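PDB 6UCZ: dihydropteroate synthase from Anaplasma phagocytophilum, which catalyses the condensation of 6-hydroxymethyl-7,8-dihydropterin pyrophosphate with p-aminobenzoate to give dihydropteroate, a step of folate biosynthesis. Local coordinates for residues E180-L185 and G225-L230. Numbering follows the deposited sequence.
Sequences EIIEWL and GKLKKL
Ile182 and Leu227 are the centre of an apolar helix-to-helix contact on the outside of a TIM-type alpha/beta barrel, the fold of the pterin-binding enzymes. It joins helix 174-194, which follows strand 153-157, to the short helix 224-228, which precedes strand 235-236. The closest pair of CA atoms, Ile182 and Leu227, is 6.9 Å apart, close enough for one layer of interleaved side chains. Ile182, with the largest share of the 224 Å² buried, divides the three carbons beyond CB among three partners. Its CG1 lies 3.9 Å from CD1 of Leu227, and the two side chains run past one another in opposite directions. Its CG2 meets CD1 of Leu230 at 3.9 Å, while its terminal CD1 reaches CG of Lys226 at 4.2 Å, nearly at right angles to that chain. The aliphatic chain of Lys226 runs past this methyl, CE coming as near as CG, and carries NZ on to a hydrogen bond with Asn179, one helical turn before Ile182. Leu227 starts out across the line between the helices, but chi1 of -175° sets CG anti to the backbone N and chi2 of 56° then turns CD1 into the groove between Ile182 and Leu185, while Pro206 also packs against its side chain. On the Leu185 side of that groove, the two CD1 methyls of Leu185 and Leu227 stand 4.1 Å apart.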
ATOM      1  N   GLU A 180       1.518 -18.315   6.867  1.00 38.31           N
ATOM      2  CA  GLU A 180       1.627 -17.439   8.033  1.00 35.58           C
ATOM      3  C   GLU A 180       1.078 -16.052   7.738  1.00 37.14           C
ATOM      4  O   GLU A 180       0.397 -15.452   8.584  1.00 37.88           O
ATOM      5  CB  GLU A 180       3.080 -17.340   8.496  1.00 35.64           C
ATOM      6  CG  GLU A 180       3.629 -18.585   9.187  1.00 38.65           C
ATOM      7  CD  GLU A 180       5.052 -18.378   9.677  1.00 43.48           C
ATOM      8  OE1 GLU A 180       5.514 -17.210   9.674  1.00 49.43           O
ATOM      9  OE2 GLU A 180       5.704 -19.375  10.066  1.00 57.24           O
ATOM     10  N   ILE A 181       1.385 -15.513   6.554  1.00 28.12           N
ATOM     11  CA  ILE A 181       0.864 -14.199   6.187  1.00 26.13           C
ATOM     12  C   ILE A 181      -0.656 -14.224   6.188  1.00 30.32           C
ATOM     13  O   ILE A 181      -1.307 -13.304   6.693  1.00 31.71           O
ATOM     14  CB  ILE A 181       1.407 -13.767   4.812  1.00 27.42           C
ATOM     15  CG1 ILE A 181       2.900 -13.442   4.877  1.00 28.14           C
ATOM     16  CG2 ILE A 181       0.586 -12.578   4.237  1.00 25.60           C
ATOM     17  CD1 ILE A 181       3.533 -13.284   3.501  1.00 30.55           C
ATOM     18  N   ILE A 182      -1.241 -15.289   5.639  1.00 33.01           N
ATOM     19  CA  ILE A 182      -2.695 -15.387   5.564  1.00 34.80           C
ATOM     20  C   ILE A 182      -3.305 -15.459   6.963  1.00 36.15           C
ATOM     21  O   ILE A 182      -4.308 -14.792   7.255  1.00 32.61           O
ATOM     22  CB  ILE A 182      -3.090 -16.591   4.690  1.00 36.31           C
ATOM     23  CG1 ILE A 182      -2.875 -16.252   3.204  1.00 33.75           C
ATOM     24  CG2 ILE A 182      -4.510 -17.058   4.993  1.00 37.81           C
ATOM     25  CD1 ILE A 182      -2.915 -17.442   2.300  1.00 35.67           C
ATOM     26  N   GLU A 183      -2.706 -16.246   7.854  1.00 32.14           N
ATOM     27  CA  GLU A 183      -3.245 -16.332   9.212  1.00 34.94           C
ATOM     28  C   GLU A 183      -3.121 -14.995   9.937  1.00 33.56           C
ATOM     29  O   GLU A 183      -4.049 -14.568  10.639  1.00 38.01           O
ATOM     30  CB  GLU A 183      -2.540 -17.446   9.986  1.00 37.14           C
ATOM     31  N   TRP A 184      -1.988 -14.314   9.768  1.00 31.17           N
ATOM     32  CA  TRP A 184      -1.783 -13.012  10.397  1.00 32.95           C
ATOM     33  C   TRP A 184      -2.838 -12.008   9.930  1.00 38.01           C
ATOM     34  O   TRP A 184      -3.473 -11.318  10.745  1.00 35.50           O
ATOM     35  CB  TRP A 184      -0.364 -12.550  10.055  1.00 29.36           C
ATOM     36  CG  TRP A 184       0.241 -11.305  10.701  1.00 29.59           C
ATOM     37  CD1 TRP A 184       1.138 -11.275  11.729  1.00 30.03           C
ATOM     38  CD2 TRP A 184       0.080  -9.942  10.273  1.00 34.36           C
ATOM     39  NE1 TRP A 184       1.524  -9.980  11.987  1.00 36.25           N
ATOM     40  CE2 TRP A 184       0.885  -9.144  11.109  1.00 31.03           C
ATOM     41  CE3 TRP A 184      -0.686  -9.319   9.282  1.00 32.44           C
ATOM     42  CZ2 TRP A 184       0.939  -7.756  10.991  1.00 30.22           C
ATOM     43  CZ3 TRP A 184      -0.626  -7.943   9.161  1.00 29.09           C
ATOM     44  CH2 TRP A 184       0.187  -7.175  10.001  1.00 22.63           C
ATOM     45  N   LEU A 185      -3.061 -11.943   8.612  1.00 33.56           N
ATOM     46  CA  LEU A 185      -4.074 -11.058   8.046  1.00 32.14           C
ATOM     47  C   LEU A 185      -5.477 -11.445   8.494  1.00 34.53           C
ATOM     48  O   LEU A 185      -6.298 -10.572   8.809  1.00 32.30           O
ATOM     49  CB  LEU A 185      -3.972 -11.072   6.519  1.00 28.96           C
ATOM     50  CG  LEU A 185      -2.735 -10.352   5.996  1.00 29.68           C
ATOM     51  CD1 LEU A 185      -2.534 -10.661   4.528  1.00 25.95           C
ATOM     52  CD2 LEU A 185      -2.893  -8.849   6.205  1.00 27.32           C
ATOM     53  N   GLY A 225      -2.579 -15.294  -6.192  1.00 36.32           N
ATOM     54  CA  GLY A 225      -3.918 -15.855  -6.304  1.00 32.82           C
ATOM     55  C   GLY A 225      -4.381 -16.589  -5.057  1.00 44.93           C
ATOM     56  O   GLY A 225      -5.582 -16.639  -4.777  1.00 40.55           O
ATOM     57  N   LYS A 226      -3.450 -17.206  -4.318  1.00 41.42           N
ATOM     58  CA  LYS A 226      -3.830 -17.870  -3.073  1.00 39.10           C
ATOM     59  C   LYS A 226      -4.315 -16.870  -2.026  1.00 31.73           C
ATOM     60  O   LYS A 226      -5.243 -17.164  -1.264  1.00 41.67           O
ATOM     61  CB  LYS A 226      -2.672 -18.705  -2.531  1.00 41.58           C
ATOM     62  CG  LYS A 226      -3.078 -19.551  -1.328  1.00 56.62           C
ATOM     63  CD  LYS A 226      -1.967 -20.478  -0.863  1.00 62.87           C
ATOM     64  CE  LYS A 226      -2.339 -21.172   0.442  1.00 64.73           C
ATOM     65  NZ  LYS A 226      -1.371 -22.250   0.789  1.00 64.65           N
ATOM     66  N   LEU A 227      -3.709 -15.689  -1.967  1.00 31.21           N
ATOM     67  CA  LEU A 227      -4.247 -14.651  -1.093  1.00 34.71           C
ATOM     68  C   LEU A 227      -5.589 -14.140  -1.617  1.00 37.94           C
ATOM     69  O   LEU A 227      -6.506 -13.861  -0.835  1.00 44.42           O
ATOM     70  CB  LEU A 227      -3.247 -13.504  -0.970  1.00 30.69           C
ATOM     71  CG  LEU A 227      -3.600 -12.383   0.011  1.00 28.77           C
ATOM     72  CD1 LEU A 227      -3.837 -12.914   1.423  1.00 30.58           C
ATOM     73  CD2 LEU A 227      -2.500 -11.336  -0.006  1.00 26.57           C
ATOM     74  N   LYS A 228      -5.715 -14.009  -2.942  1.00 36.56           N
ATOM     75  CA  LYS A 228      -6.965 -13.556  -3.544  1.00 38.82           C
ATOM     76  C   LYS A 228      -8.112 -14.518  -3.258  1.00 43.65           C
ATOM     77  O   LYS A 228      -9.269 -14.091  -3.170  1.00 48.42           O
ATOM     78  CB  LYS A 228      -6.788 -13.412  -5.056  1.00 38.70           C
ATOM     79  CG  LYS A 228      -5.991 -12.198  -5.494  1.00 39.36           C
ATOM     80  CD  LYS A 228      -6.885 -10.991  -5.598  1.00 41.29           C
ATOM     81  CE  LYS A 228      -8.054 -11.264  -6.530  1.00 41.57           C
ATOM     82  NZ  LYS A 228      -9.015 -10.148  -6.469  1.00 33.66           N
ATOM     83  N   LYS A 229      -7.818 -15.818  -3.115  1.00 41.87           N
ATOM     84  CA  LYS A 229      -8.854 -16.819  -2.883  1.00 37.82           C
ATOM     85  C   LYS A 229      -9.556 -16.629  -1.549  1.00 44.21           C
ATOM     86  O   LYS A 229     -10.569 -17.290  -1.300  1.00 49.21           O
ATOM     87  CB  LYS A 229      -8.269 -18.230  -2.957  1.00 38.50           C
ATOM     88  N   LEU A 230      -9.043 -15.752  -0.688  1.00 41.71           N
ATOM     89  CA  LEU A 230      -9.719 -15.449   0.566  1.00 45.65           C
ATOM     90  C   LEU A 230     -11.007 -14.668   0.342  1.00 48.77           C
ATOM     91  O   LEU A 230     -11.856 -14.625   1.241  1.00 45.27           O
ATOM     92  CB  LEU A 230      -8.776 -14.670   1.478  1.00 41.66           C
ATOM     93  CG  LEU A 230      -7.675 -15.489   2.146  1.00 42.79           C
ATOM     94  CD1 LEU A 230      -6.814 -14.601   3.018  1.00 36.08           C
ATOM     95  CD2 LEU A 230      -8.288 -16.602   2.967  1.00 50.15           C
TER